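Local coordinates for cellulosomal scaffoldin anchoring protein C (Acetivibrio cellulolyticus, PDB 4UYP) that binds, through this third cohesin domain of the anchoring scaffoldin, the dockerin of the adaptor scaffoldin ScaB, and so helps attach cellulosomes to the cell surface, at residues 2-7 with 119-124; 32-37 with 85-90; 48-53 with 71-76; 59-64 with 78-83; 98-103 with 108-113. All blocks are in the same frame, centred on the assembly; numbering follows the deposited sequence.

Contact 1: 2-7 with 119-124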
# COMPACT_ATOMS: atom_id res chain seq x y z
N LEU C 2 21.15 3.42 1.10
CA LEU C 2 20.53 2.58 0.04
C LEU C 2 19.33 3.33 -0.55
O LEU C 2 18.50 3.85 0.21
CB LEU C 2 20.04 1.34 0.74
CG LEU C 2 19.29 0.34 -0.15
CD1 LEU C 2 20.11 -0.19 -1.31
CD2 LEU C 2 18.74 -0.85 0.69
N GLN C 3 19.28 3.30 -1.89
CA GLN C 3 18.16 4.01 -2.61
C GLN C 3 17.55 2.97 -3.53
O GLN C 3 18.24 2.33 -4.37
CB GLN C 3 18.75 5.15 -3.46
CG GLN C 3 19.38 6.32 -2.69
CD GLN C 3 20.18 7.23 -3.61
OE1 GLN C 3 20.03 7.21 -4.85
NE2 GLN C 3 21.08 8.01 -3.02
N VAL C 4 16.24 2.91 -3.39
CA VAL C 4 15.43 2.01 -4.30
C VAL C 4 14.67 2.95 -5.27
O VAL C 4 13.99 3.90 -4.85
CB VAL C 4 14.47 1.22 -3.48
CG1 VAL C 4 13.66 0.23 -4.40
CG2 VAL C 4 15.25 0.40 -2.45
N ASP C 5 14.79 2.63 -6.54
CA ASP C 5 14.15 3.48 -7.60
C ASP C 5 13.17 2.60 -8.36
O ASP C 5 13.60 1.57 -8.93
CB ASP C 5 15.15 4.01 -8.52
CG ASP C 5 14.55 4.92 -9.53
OD1 ASP C 5 14.39 6.12 -9.26
OD2 ASP C 5 14.20 4.40 -10.70
N ILE C 6 11.91 3.03 -8.45
CA ILE C 6 10.91 2.43 -9.40
C ILE C 6 10.99 3.26 -10.65
O ILE C 6 10.68 4.50 -10.61
CB ILE C 6 9.53 2.41 -8.79
CG1 ILE C 6 9.48 1.60 -7.47
CG2 ILE C 6 8.48 1.91 -9.81
CD1 ILE C 6 8.12 1.61 -6.86
N GLY C 7 11.42 2.73 -11.79
CA GLY C 7 11.59 3.52 -13.01
C GLY C 7 10.23 3.94 -13.59
O GLY C 7 9.20 3.28 -13.37
N THR C 119 7.58 -3.28 2.87
CA THR C 119 8.92 -3.20 2.26
C THR C 119 9.88 -3.03 3.39
O THR C 119 9.75 -2.06 4.19
CB THR C 119 9.00 -2.00 1.34
OG1 THR C 119 8.04 -2.21 0.26
CG2 THR C 119 10.37 -1.79 0.68
N SER C 120 10.89 -3.90 3.43
CA SER C 120 11.94 -3.77 4.50
C SER C 120 13.18 -4.45 3.98
O SER C 120 13.13 -5.35 3.14
CB SER C 120 11.58 -4.45 5.83
OG SER C 120 11.52 -5.88 5.78
N PHE C 121 14.33 -4.05 4.50
CA PHE C 121 15.66 -4.52 4.07
C PHE C 121 16.51 -4.85 5.28
O PHE C 121 16.47 -4.08 6.26
CB PHE C 121 16.37 -3.46 3.28
CG PHE C 121 15.75 -3.16 1.93
CD1 PHE C 121 14.62 -2.35 1.85
CD2 PHE C 121 16.31 -3.63 0.82
CE1 PHE C 121 14.09 -2.12 0.53
CE2 PHE C 121 15.81 -3.38 -0.46
CZ PHE C 121 14.66 -2.66 -0.56
N TYR C 122 17.19 -5.98 5.21
CA TYR C 122 17.97 -6.49 6.41
C TYR C 122 19.41 -6.81 6.00
O TYR C 122 19.66 -7.49 5.02
CB TYR C 122 17.32 -7.71 6.97
CG TYR C 122 16.08 -7.39 7.80
CD1 TYR C 122 14.83 -7.11 7.20
CD2 TYR C 122 16.18 -7.24 9.18
CE1 TYR C 122 13.77 -6.74 7.98
CE2 TYR C 122 15.11 -6.83 9.94
CZ TYR C 122 13.90 -6.60 9.35
OH TYR C 122 12.79 -6.17 10.08
N TYR C 123 20.35 -6.37 6.83
CA TYR C 123 21.76 -6.82 6.72
C TYR C 123 21.95 -8.25 7.26
O TYR C 123 22.86 -8.91 6.79
CB TYR C 123 22.54 -5.97 7.75
CG TYR C 123 22.70 -4.50 7.40
CD1 TYR C 123 23.39 -4.07 6.25
CD2 TYR C 123 22.18 -3.53 8.29
CE1 TYR C 123 23.54 -2.73 5.98
CE2 TYR C 123 22.39 -2.15 7.99
CZ TYR C 123 23.07 -1.81 6.86
OH TYR C 123 23.24 -0.45 6.53
N SER C 124 21.04 -8.74 8.15
CA SER C 124 21.13 -10.09 8.71
C SER C 124 19.77 -10.38 9.28
O SER C 124 18.85 -9.53 9.18
CB SER C 124 22.17 -10.01 9.89
OG SER C 124 21.53 -9.32 10.99
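L2 lays its CD2 methyl over one face of the F121 ring, 4.1 Å from the ring centroid and 26° off the ring normal, a CH-pi contact displaced toward the rim. The nearest ring carbon is CD2 of F121, 3.7 Å from CD2 of L2, and the two side chains run roughly perpendicular to each other. V4, two residues on and within strand 3-6, brings its CG2 methyl to the far end of the ring, 3.6 Å from CZ of F121, from an oblique angle. CG2 of V4 lies anti to the carbonyl carbon, which leaves this branch beside the backbone N and directed at the phenyl group. The backbones stay well apart, with 9.5 Å between CA of L2 and CA of F121, because they face each other across the interior of the cohesin beta-sandwich. F23 meets the F121 ring edge-to-face, and L34 packs on it too. D5 and I6, seen to bind calcium in this protein though none is bound to this chain here, follow V4 on the same strand. With two methyls and an aromatic ring as its chemistry, the contact depends on dispersion and on the fit of shape between buried apolar groups.

Contact 2: 32-37 with 85-90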
# COMPACT_ATOMS: atom_id res chain seq x y z
N TYR C 32 20.93 -9.31 3.26
CA TYR C 32 20.62 -10.72 3.45
C TYR C 32 19.16 -11.07 3.13
O TYR C 32 18.86 -12.21 2.77
CB TYR C 32 20.94 -10.98 4.96
CG TYR C 32 20.81 -12.40 5.42
CD1 TYR C 32 21.65 -13.40 4.86
CD2 TYR C 32 19.89 -12.80 6.36
CE1 TYR C 32 21.58 -14.71 5.34
CE2 TYR C 32 19.82 -14.12 6.87
CZ TYR C 32 20.66 -15.06 6.33
OH TYR C 32 20.63 -16.36 6.77
N ALA C 33 18.24 -10.11 3.42
CA ALA C 33 16.80 -10.45 3.20
C ALA C 33 16.11 -9.12 2.96
O ALA C 33 16.44 -8.10 3.51
CB ALA C 33 16.17 -11.15 4.41
N LEU C 34 15.07 -9.14 2.12
CA LEU C 34 14.27 -7.92 1.87
C LEU C 34 12.94 -8.37 1.34
O LEU C 34 12.75 -9.44 0.74
CB LEU C 34 14.98 -6.99 0.85
CG LEU C 34 14.96 -7.47 -0.62
CD1 LEU C 34 13.80 -6.73 -1.34
CD2 LEU C 34 16.32 -7.09 -1.26
N SER C 35 11.96 -7.51 1.59
CA SER C 35 10.68 -7.57 0.81
C SER C 35 10.45 -6.18 0.20
O SER C 35 10.87 -5.18 0.73
CB SER C 35 9.50 -7.96 1.70
OG SER C 35 9.26 -6.97 2.68
N PHE C 36 9.83 -6.23 -0.97
CA PHE C 36 9.59 -4.99 -1.68
C PHE C 36 8.20 -5.09 -2.27
O PHE C 36 7.91 -6.06 -2.99
CB PHE C 36 10.63 -4.77 -2.81
CG PHE C 36 10.42 -3.48 -3.57
CD1 PHE C 36 10.81 -2.34 -2.97
CD2 PHE C 36 9.73 -3.45 -4.81
CE1 PHE C 36 10.61 -1.11 -3.49
CE2 PHE C 36 9.49 -2.11 -5.36
CZ PHE C 36 9.98 -1.06 -4.66
N ARG C 37 7.26 -4.18 -1.93
CA ARG C 37 5.91 -4.23 -2.51
C ARG C 37 5.58 -2.94 -3.16
O ARG C 37 5.88 -1.87 -2.62
CB ARG C 37 4.95 -4.45 -1.35
CG ARG C 37 3.52 -4.51 -1.93
CD ARG C 37 2.43 -4.83 -0.91
NE ARG C 37 2.65 -6.13 -0.36
CZ ARG C 37 1.71 -6.73 0.34
NH1 ARG C 37 0.51 -6.19 0.60
NH2 ARG C 37 1.92 -7.94 0.84
N ARG C 85 25.17 -16.34 -1.93
CA ARG C 85 24.67 -15.30 -2.86
C ARG C 85 24.28 -14.22 -1.87
O ARG C 85 23.83 -14.54 -0.75
CB ARG C 85 23.39 -15.74 -3.65
CG ARG C 85 23.62 -16.60 -4.88
CD ARG C 85 23.49 -18.04 -4.69
NE ARG C 85 22.29 -18.49 -4.03
CZ ARG C 85 22.09 -19.72 -3.57
NH1 ARG C 85 23.12 -20.68 -3.67
NH2 ARG C 85 20.94 -20.09 -3.05
N ILE C 86 24.46 -12.99 -2.25
CA ILE C 86 24.12 -11.88 -1.34
C ILE C 86 23.92 -10.72 -2.29
O ILE C 86 24.49 -10.78 -3.43
CB ILE C 86 25.26 -11.59 -0.32
CG1 ILE C 86 24.71 -10.76 0.79
CG2 ILE C 86 26.46 -11.06 -1.10
CD1 ILE C 86 23.97 -11.55 1.77
N ILE C 87 23.12 -9.69 -1.95
CA ILE C 87 23.05 -8.50 -2.83
C ILE C 87 24.00 -7.47 -2.21
O ILE C 87 23.72 -6.98 -1.09
CB ILE C 87 21.62 -8.03 -2.95
CG1 ILE C 87 20.78 -9.02 -3.76
CG2 ILE C 87 21.59 -6.65 -3.70
CD1 ILE C 87 19.33 -8.64 -3.81
N ASP C 88 25.14 -7.25 -2.90
CA ASP C 88 26.13 -6.35 -2.33
C ASP C 88 26.70 -5.46 -3.40
O ASP C 88 27.86 -4.92 -3.26
CB ASP C 88 27.26 -7.14 -1.64
CG ASP C 88 28.05 -7.93 -2.60
OD1 ASP C 88 27.76 -8.10 -3.80
OD2 ASP C 88 29.06 -8.64 -2.06
N SER C 89 25.97 -5.17 -4.49
CA SER C 89 26.39 -4.28 -5.54
C SER C 89 25.13 -3.66 -6.17
O SER C 89 23.97 -4.14 -5.88
CB SER C 89 27.12 -5.04 -6.63
OG SER C 89 26.38 -6.12 -7.24
N ASP C 90 25.30 -2.63 -7.00
CA ASP C 90 24.13 -1.87 -7.49
C ASP C 90 23.65 -2.42 -8.79
O ASP C 90 24.38 -2.96 -9.58
CB ASP C 90 24.52 -0.41 -7.71
CG ASP C 90 24.93 0.33 -6.46
OD1 ASP C 90 24.88 -0.23 -5.36
OD2 ASP C 90 25.15 1.59 -6.58
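I86 sends its CD1 methyl against Y32, just before strand 33-39, in the part of the cohesin beta-sandwich where the loop after strand 72-78 closes over the start of that strand. The CB of Y32 points away from this loop, so the methyl meets the root of the tyrosine: CD1 of I86 is 3.8 Å from CA of Y32. It also lies at the ring edge, near the ring plane, with CD1 of Y32 4.3 Å away. I86 reaches this place with CG1 anti to its backbone N (chi1 -164°) and CD1 then turned at chi2 onto Y32, from a CB that does not itself aim at the strand. Y32 and A33 both face Y122 as a classic beta bulge. The phenol OH is hydrogen-bonded to D59 of the ScaB chain, while A33 packs on V55 of that chain. L34 is turned the other way: its CB points toward the loop and into the sandwich, as does that of I87, and F23 and F77 border both residues. Their terminal methyls meet, CD2 of L34 lying 4.2 Å from CD1 of I87.

Contact 3: 48-53 with 71-76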
# COMPACT_ATOMS: atom_id res chain seq x y z
N ALA C 48 1.54 -8.40 -15.88
CA ALA C 48 1.66 -9.51 -16.82
C ALA C 48 2.69 -10.51 -16.32
O ALA C 48 2.51 -11.76 -16.45
CB ALA C 48 2.03 -9.01 -18.23
N SER C 49 3.81 -10.02 -15.78
CA SER C 49 4.88 -10.92 -15.29
C SER C 49 5.88 -10.06 -14.52
O SER C 49 5.91 -8.80 -14.64
CB SER C 49 5.67 -11.61 -16.40
OG SER C 49 6.18 -10.66 -17.35
N ILE C 50 6.68 -10.68 -13.64
CA ILE C 50 7.79 -10.02 -12.94
C ILE C 50 9.06 -10.77 -13.29
O ILE C 50 9.06 -12.01 -13.12
CB ILE C 50 7.53 -10.04 -11.42
CG1 ILE C 50 6.26 -9.24 -11.13
CG2 ILE C 50 8.75 -9.38 -10.70
CD1 ILE C 50 5.88 -9.31 -9.65
N ASP C 51 10.12 -10.11 -13.70
CA ASP C 51 11.37 -10.77 -14.07
C ASP C 51 12.46 -10.34 -13.08
O ASP C 51 12.79 -9.15 -13.00
CB ASP C 51 11.81 -10.34 -15.44
CG ASP C 51 10.83 -10.71 -16.56
OD1 ASP C 51 10.11 -11.75 -16.42
OD2 ASP C 51 10.76 -10.04 -17.60
N ALA C 52 13.08 -11.34 -12.48
CA ALA C 52 14.30 -11.01 -11.68
C ALA C 52 15.35 -10.35 -12.51
O ALA C 52 15.55 -10.72 -13.68
CB ALA C 52 14.86 -12.32 -11.11
N GLY C 53 16.05 -9.41 -11.87
CA GLY C 53 17.13 -8.71 -12.56
C GLY C 53 18.48 -9.33 -12.24
O GLY C 53 18.59 -10.40 -11.60
N GLY C 71 -4.36 -4.84 -6.56
CA GLY C 71 -3.40 -3.74 -6.91
C GLY C 71 -2.05 -3.74 -6.17
O GLY C 71 -1.54 -2.73 -5.76
N PHE C 72 -1.48 -5.00 -6.04
CA PHE C 72 -0.08 -4.94 -5.53
C PHE C 72 0.72 -6.09 -6.16
O PHE C 72 0.23 -7.08 -6.64
CB PHE C 72 0.02 -5.02 -3.97
CG PHE C 72 -0.48 -6.34 -3.41
CD1 PHE C 72 0.39 -7.47 -3.23
CD2 PHE C 72 -1.81 -6.51 -2.97
CE1 PHE C 72 -0.12 -8.67 -2.68
CE2 PHE C 72 -2.26 -7.72 -2.40
CZ PHE C 72 -1.44 -8.84 -2.28
N ALA C 73 2.01 -5.83 -6.10
CA ALA C 73 3.06 -6.79 -6.50
C ALA C 73 4.10 -6.79 -5.42
O ALA C 73 4.59 -5.75 -5.02
CB ALA C 73 3.69 -6.42 -7.84
N SER C 74 4.52 -8.00 -5.04
CA SER C 74 5.49 -8.20 -3.92
C SER C 74 6.62 -9.08 -4.39
O SER C 74 6.41 -10.03 -5.14
CB SER C 74 4.89 -8.92 -2.72
OG SER C 74 3.74 -8.19 -2.22
N MET C 75 7.79 -8.75 -3.93
CA MET C 75 9.05 -9.48 -4.26
C MET C 75 9.79 -9.74 -2.94
O MET C 75 9.88 -8.80 -2.13
CB MET C 75 9.91 -8.60 -5.23
CG MET C 75 9.35 -8.65 -6.68
SD MET C 75 9.20 -6.97 -7.37
CE MET C 75 7.75 -6.26 -6.53
N THR C 76 10.36 -10.92 -2.79
CA THR C 76 11.29 -11.13 -1.65
C THR C 76 12.60 -11.69 -2.13
O THR C 76 12.68 -12.42 -3.12
CB THR C 76 10.78 -12.10 -0.56
OG1 THR C 76 10.44 -13.40 -1.11
CG2 THR C 76 9.48 -11.51 0.05
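A single side chain, I50, supplies the whole of one side of this contact, and it divides its two branches between two residues of the facing strand. CD1, at the end of the longer branch, lies 4.1 Å from CB of A73. CG2 turns to M75 and lies 4.1 Å from its CG, with SD of M75 at the same distance. I50 has CG1 on the side of its backbone N (chi1 -63°) and CG2 anti to that N, which spreads the branches along strand 72-76, one for each of two inward-facing positions. M75 is bent at both chi2 (132°) and chi3 (-74°), so its thioether does not run straight on but folds back, and the two side chains meet at a slant. M75 was modelled in two conformers, and these distances hold for one of them. The small methyl of A73 leaves the isoleucine to do the reaching, since CA of I50 and CA of A73 are 8.6 Å apart. The strands belong to facing layers of the cohesin beta-sandwich. Strand 45-52 pairs with 91-100, from which F93 and A94 also touch M75; strand 72-78 runs between 33-39 and 62-67, with F36 packed on M75 and T38 on A73, and turns its outer side, including F72 and S74, to the ScaB dockerin.

Contact 4: 59-64 with 78-83. With SO4 (sulfate ion), chain R.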
# COMPACT_ATOMS: atom_id res chain seq x y z
N ALA C 59 17.69 -18.29 -8.66
CA ALA C 59 16.24 -18.16 -8.45
C ALA C 59 15.73 -18.67 -7.14
O ALA C 59 14.64 -18.27 -6.72
CB ALA C 59 15.50 -18.87 -9.64
N SER C 60 16.42 -19.62 -6.49
CA SER C 60 15.98 -20.13 -5.22
C SER C 60 15.81 -19.03 -4.21
O SER C 60 14.99 -19.15 -3.26
CB SER C 60 16.94 -21.15 -4.64
OG SER C 60 16.91 -22.35 -5.41
N ASP C 61 16.53 -17.94 -4.41
CA ASP C 61 16.56 -16.89 -3.37
C ASP C 61 15.45 -15.86 -3.56
O ASP C 61 15.24 -14.96 -2.70
CB ASP C 61 17.92 -16.15 -3.41
CG ASP C 61 19.12 -17.11 -3.31
OD1 ASP C 61 18.95 -18.17 -2.73
OD2 ASP C 61 20.16 -16.67 -3.78
N PHE C 62 14.73 -15.89 -4.67
CA PHE C 62 13.81 -14.81 -5.09
C PHE C 62 12.42 -15.35 -5.34
O PHE C 62 12.22 -16.36 -5.94
CB PHE C 62 14.36 -14.27 -6.44
CG PHE C 62 13.57 -13.12 -7.04
CD1 PHE C 62 13.68 -11.82 -6.51
CD2 PHE C 62 12.81 -13.35 -8.19
CE1 PHE C 62 13.02 -10.79 -7.10
CE2 PHE C 62 12.16 -12.31 -8.78
CZ PHE C 62 12.24 -11.02 -8.26
N THR C 63 11.45 -14.69 -4.70
CA THR C 63 10.05 -15.11 -4.76
C THR C 63 9.20 -13.92 -5.11
O THR C 63 9.44 -12.79 -4.62
CB THR C 63 9.53 -15.64 -3.40
OG1 THR C 63 10.52 -16.61 -2.95
CG2 THR C 63 8.23 -16.37 -3.61
N THR C 64 8.16 -14.11 -5.94
CA THR C 64 7.27 -12.98 -6.30
C THR C 64 5.81 -13.45 -6.22
O THR C 64 5.50 -14.62 -6.28
CB THR C 64 7.58 -12.45 -7.69
OG1 THR C 64 7.07 -13.39 -8.70
CG2 THR C 64 9.02 -12.16 -7.97
N GLU C 78 15.86 -13.74 -0.17
CA GLU C 78 16.41 -14.36 1.05
C GLU C 78 17.75 -14.97 0.63
O GLU C 78 17.72 -15.99 -0.12
CB GLU C 78 15.47 -15.39 1.57
CG GLU C 78 14.05 -14.88 1.98
CD GLU C 78 12.98 -16.01 1.89
OE1 GLU C 78 12.80 -16.62 0.79
OE2 GLU C 78 12.40 -16.17 3.01
N ALA C 79 18.86 -14.40 1.03
CA ALA C 79 20.13 -15.05 0.75
C ALA C 79 20.20 -16.40 1.41
O ALA C 79 19.54 -16.63 2.42
CB ALA C 79 21.23 -14.19 1.28
N PRO C 80 20.94 -17.30 0.81
CA PRO C 80 21.13 -18.58 1.52
C PRO C 80 21.89 -18.38 2.84
O PRO C 80 22.57 -17.34 3.03
CB PRO C 80 21.97 -19.39 0.47
CG PRO C 80 22.76 -18.31 -0.26
CD PRO C 80 21.69 -17.21 -0.44
N VAL C 81 21.82 -19.44 3.65
CA VAL C 81 22.31 -19.29 5.04
C VAL C 81 23.79 -19.08 5.14
O VAL C 81 24.28 -18.50 6.12
CB VAL C 81 21.97 -20.45 5.97
CG1 VAL C 81 22.14 -20.01 7.44
CG2 VAL C 81 20.57 -20.85 5.79
N ASP C 82 24.55 -19.51 4.12
CA ASP C 82 25.97 -19.24 4.00
C ASP C 82 26.37 -18.00 3.33
O ASP C 82 27.55 -17.75 3.03
CB ASP C 82 26.69 -20.47 3.39
CG ASP C 82 26.20 -20.83 1.97
OD1 ASP C 82 25.22 -20.12 1.47
OD2 ASP C 82 26.74 -21.75 1.29
N ARG C 83 25.37 -17.11 2.99
CA ARG C 83 25.64 -15.97 2.22
C ARG C 83 26.40 -16.28 0.89
O ARG C 83 27.03 -15.33 0.32
CB ARG C 83 26.38 -14.92 3.03
CG ARG C 83 25.77 -14.44 4.25
CD ARG C 83 26.55 -13.08 4.29
NE ARG C 83 25.90 -12.33 5.20
CZ ARG C 83 25.18 -11.21 5.29
NH1 ARG C 83 24.33 -11.40 6.30
NH2 ARG C 83 25.29 -9.97 4.76
S SO4 R . 8.10 -16.74 -8.76
O1 SO4 R . 9.38 -17.28 -9.50
O2 SO4 R . 7.97 -15.29 -9.24
O3 SO4 R . 8.30 -16.70 -7.33
O4 SO4 R . 6.61 -17.41 -8.90
O HOH W 1 14.19 -18.59 -0.54
O HOH W 2 12.55 -15.21 -1.50
O HOH W 3 17.69 -18.74 -0.35
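D61 and E78 are joined by a backbone hydrogen bond from N of E78 to O of D61, 2.9 Å long with an N-H...O angle of 162°, where the 3-10 turn 59-61 leads into strand 62-64. The D61 side chain has CG beside its own backbone N (chi1 -54°), which lays the carboxylate against the start of the loop: OD1 of D61 is 3.7 Å from CD of P80, and CB of D61 is close to the E78 carbonyl. The same carboxylate forms a salt bridge with R85. E78 also starts with CG turned to the backbone N side, then extends at chi2 (154°) and turns again at chi3, carrying OE1 back over the 59-63 backbone. Three waters bridge the polar atoms here. Water 2 lies in hydrogen-bonding contact with O of D61, OE1 of E78 (2.7 Å) and OG1 of T63. Water 1 links O of S60 to the same OE1, while water 3 joins OD1 of D61 to O of E78, 2.8 Å from each. Farther along the strand, N of T64 donates to O3 of a sulfate ion at 2.9 Å, probably a crystallisation component, though the ion's exact position is doubtful. At the cohesin-dockerin interface, OE1 of E78 forms a salt bridge with R22 of the ScaB chain. The hydrated acidic edge thus has each carboxylate paired with an arginine, one within the cohesin and one on its partner, which probably favours the ionised form of both acids.

Contact 5: 98-103 with 108-113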
# COMPACT_ATOMS: atom_id res chain seq x y z
N PHE C 98 3.95 -4.50 -16.93
CA PHE C 98 2.55 -4.12 -16.67
C PHE C 98 1.74 -4.01 -17.98
O PHE C 98 2.23 -3.41 -18.96
CB PHE C 98 2.47 -2.72 -16.08
CG PHE C 98 2.81 -2.62 -14.60
CD1 PHE C 98 1.87 -3.05 -13.67
CD2 PHE C 98 4.01 -2.15 -14.16
CE1 PHE C 98 2.10 -2.91 -12.30
CE2 PHE C 98 4.24 -2.00 -12.73
CZ PHE C 98 3.29 -2.38 -11.86
N LYS C 99 0.61 -4.65 -18.02
CA LYS C 99 -0.37 -4.41 -19.10
C LYS C 99 -1.18 -3.15 -18.81
O LYS C 99 -1.84 -3.05 -17.78
CB LYS C 99 -1.33 -5.68 -19.15
CG LYS C 99 -2.62 -5.44 -19.94
CD LYS C 99 -2.26 -5.34 -21.36
CE LYS C 99 -3.57 -5.36 -22.23
NZ LYS C 99 -4.54 -4.39 -21.82
N VAL C 100 -1.07 -2.17 -19.73
CA VAL C 100 -1.87 -0.95 -19.68
C VAL C 100 -3.30 -1.29 -20.20
O VAL C 100 -3.42 -1.83 -21.32
CB VAL C 100 -1.24 0.14 -20.56
CG1 VAL C 100 -2.10 1.39 -20.50
CG2 VAL C 100 0.19 0.43 -20.05
N SER C 101 -4.27 -0.88 -19.40
CA SER C 101 -5.67 -1.16 -19.82
C SER C 101 -5.96 -0.73 -21.27
O SER C 101 -5.49 0.34 -21.71
CB SER C 101 -6.53 -0.48 -18.89
OG SER C 101 -7.91 -0.60 -19.33
N ASP C 102 -6.75 -1.53 -21.95
CA ASP C 102 -7.09 -1.14 -23.30
C ASP C 102 -7.96 0.14 -23.30
O ASP C 102 -7.95 0.82 -24.37
CB ASP C 102 -8.01 -2.21 -23.94
CG ASP C 102 -7.28 -3.45 -24.38
OD1 ASP C 102 -6.07 -3.67 -24.12
OD2 ASP C 102 -7.98 -4.33 -25.05
N SER C 103 -8.62 0.50 -22.21
CA SER C 103 -9.43 1.71 -22.16
C SER C 103 -8.72 2.96 -21.68
O SER C 103 -9.33 4.03 -21.59
CB SER C 103 -10.67 1.42 -21.35
OG SER C 103 -10.30 1.28 -19.98
N GLU C 108 -3.10 9.96 -19.25
CA GLU C 108 -3.25 9.41 -17.90
C GLU C 108 -1.89 9.06 -17.34
O GLU C 108 -0.90 8.69 -18.09
CB GLU C 108 -4.12 8.18 -17.95
CG GLU C 108 -5.56 8.52 -18.39
CD GLU C 108 -6.53 7.33 -18.41
OE1 GLU C 108 -6.38 6.37 -17.76
OE2 GLU C 108 -7.63 7.60 -18.92
N LEU C 109 -1.74 9.22 -16.03
CA LEU C 109 -0.47 8.95 -15.33
C LEU C 109 -0.76 7.96 -14.23
O LEU C 109 -1.67 8.23 -13.38
CB LEU C 109 0.12 10.23 -14.70
CG LEU C 109 0.31 11.38 -15.74
CD1 LEU C 109 0.80 12.61 -14.99
CD2 LEU C 109 1.33 11.06 -16.80
N TYR C 110 -0.05 6.86 -14.21
CA TYR C 110 -0.31 5.82 -13.17
C TYR C 110 0.85 5.80 -12.27
O TYR C 110 2.02 5.59 -12.63
CB TYR C 110 -0.53 4.46 -13.82
CG TYR C 110 -1.58 4.48 -14.94
CD1 TYR C 110 -2.73 5.31 -14.84
CD2 TYR C 110 -1.41 3.80 -16.11
CE1 TYR C 110 -3.74 5.33 -15.81
CE2 TYR C 110 -2.41 3.79 -17.07
CZ TYR C 110 -3.55 4.62 -16.94
OH TYR C 110 -4.52 4.69 -17.91
N ASN C 111 0.59 6.07 -10.95
CA ASN C 111 1.65 6.06 -9.91
C ASN C 111 1.92 4.61 -9.45
O ASN C 111 0.97 3.88 -9.04
CB ASN C 111 1.07 6.86 -8.73
CG ASN C 111 0.92 8.32 -9.12
OD1 ASN C 111 1.89 9.09 -9.00
ND2 ASN C 111 -0.28 8.69 -9.51
N ILE C 112 3.19 4.24 -9.58
CA ILE C 112 3.60 2.85 -9.12
C ILE C 112 4.47 3.15 -7.89
O ILE C 112 5.53 3.72 -7.94
CB ILE C 112 4.44 2.21 -10.28
CG1 ILE C 112 3.69 2.20 -11.64
CG2 ILE C 112 4.78 0.81 -9.89
CD1 ILE C 112 2.29 1.55 -11.67
N THR C 113 3.82 2.77 -6.79
CA THR C 113 4.25 3.28 -5.47
C THR C 113 4.89 2.25 -4.54
O THR C 113 4.36 1.20 -4.45
CB THR C 113 2.98 3.89 -4.70
OG1 THR C 113 1.93 2.99 -4.56
CG2 THR C 113 2.39 5.13 -5.55
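Strand segments 98-100 and 109-113 face each other across the domain interior without pairing: CA of V100 lies 9.5 Å from CA of Y110, and F98 and I112 have a still wider spacing of their CA atoms, 10.3 Å. Side chains fill the gap. F98 and I112 reach in from opposite directions, and the isoleucine fits both methyl ends to the far end of the phenyl ring. CG2 of I112 is 4.0 Å from CZ of F98, while CD1 of I112 lies over a face of that ring, 4.1 Å from CZ. The I112 chain folds to do this: CG1 stands beside the backbone N, and a second turn at chi2 (-54°) brings CD1 round to the ring. The two strands, 91-100 and 109-122, come from opposing layers of the cohesin beta-sandwich, near one end, and V17, V19, V45 and V47 crowd the F98 side chain while F40 meets its ring edge-to-face. V100 and Y110 cross almost at right angles, and CG1 of V100 approaches the tyrosine at its edge, near the ring plane, 4.2 Å from CE2 of Y110. The phenol is held at its other end by the residue just before its strand: OH of Y110 donates to OE1 of E108 over 2.5 Å, reaching that oxygen from above the carboxylate plane, 36° out of it. The second carboxylate oxygen of E108 forms a salt bridge with K130 of a second cohesin copy.

Overall arrangement
Contacts 1, 2, 3 and 5 are buried and apolar, formed by methyls, rings and a thioether, contacts 1, 3 and 5 between the layers of the sandwich and contact 2 under a loop at the start of strand 33-39; contact 4 is only partly buried and is the polar, hydrated one. Contacts 1 and 5 share strand 109-122 but lie on opposite sides of the chain's centre, about 23 Å apart between centres, with I6 touching I112 between them. Contacts 1 and 2 are joined by probable backbone hydrogen bonds between Y122 and the 32-33 bulge. Contacts 2 and 3 join through F36 and M75, contacts 3 and 4 through T76 and T63. The R85-D61 salt bridge ties contact 2 to contact 4.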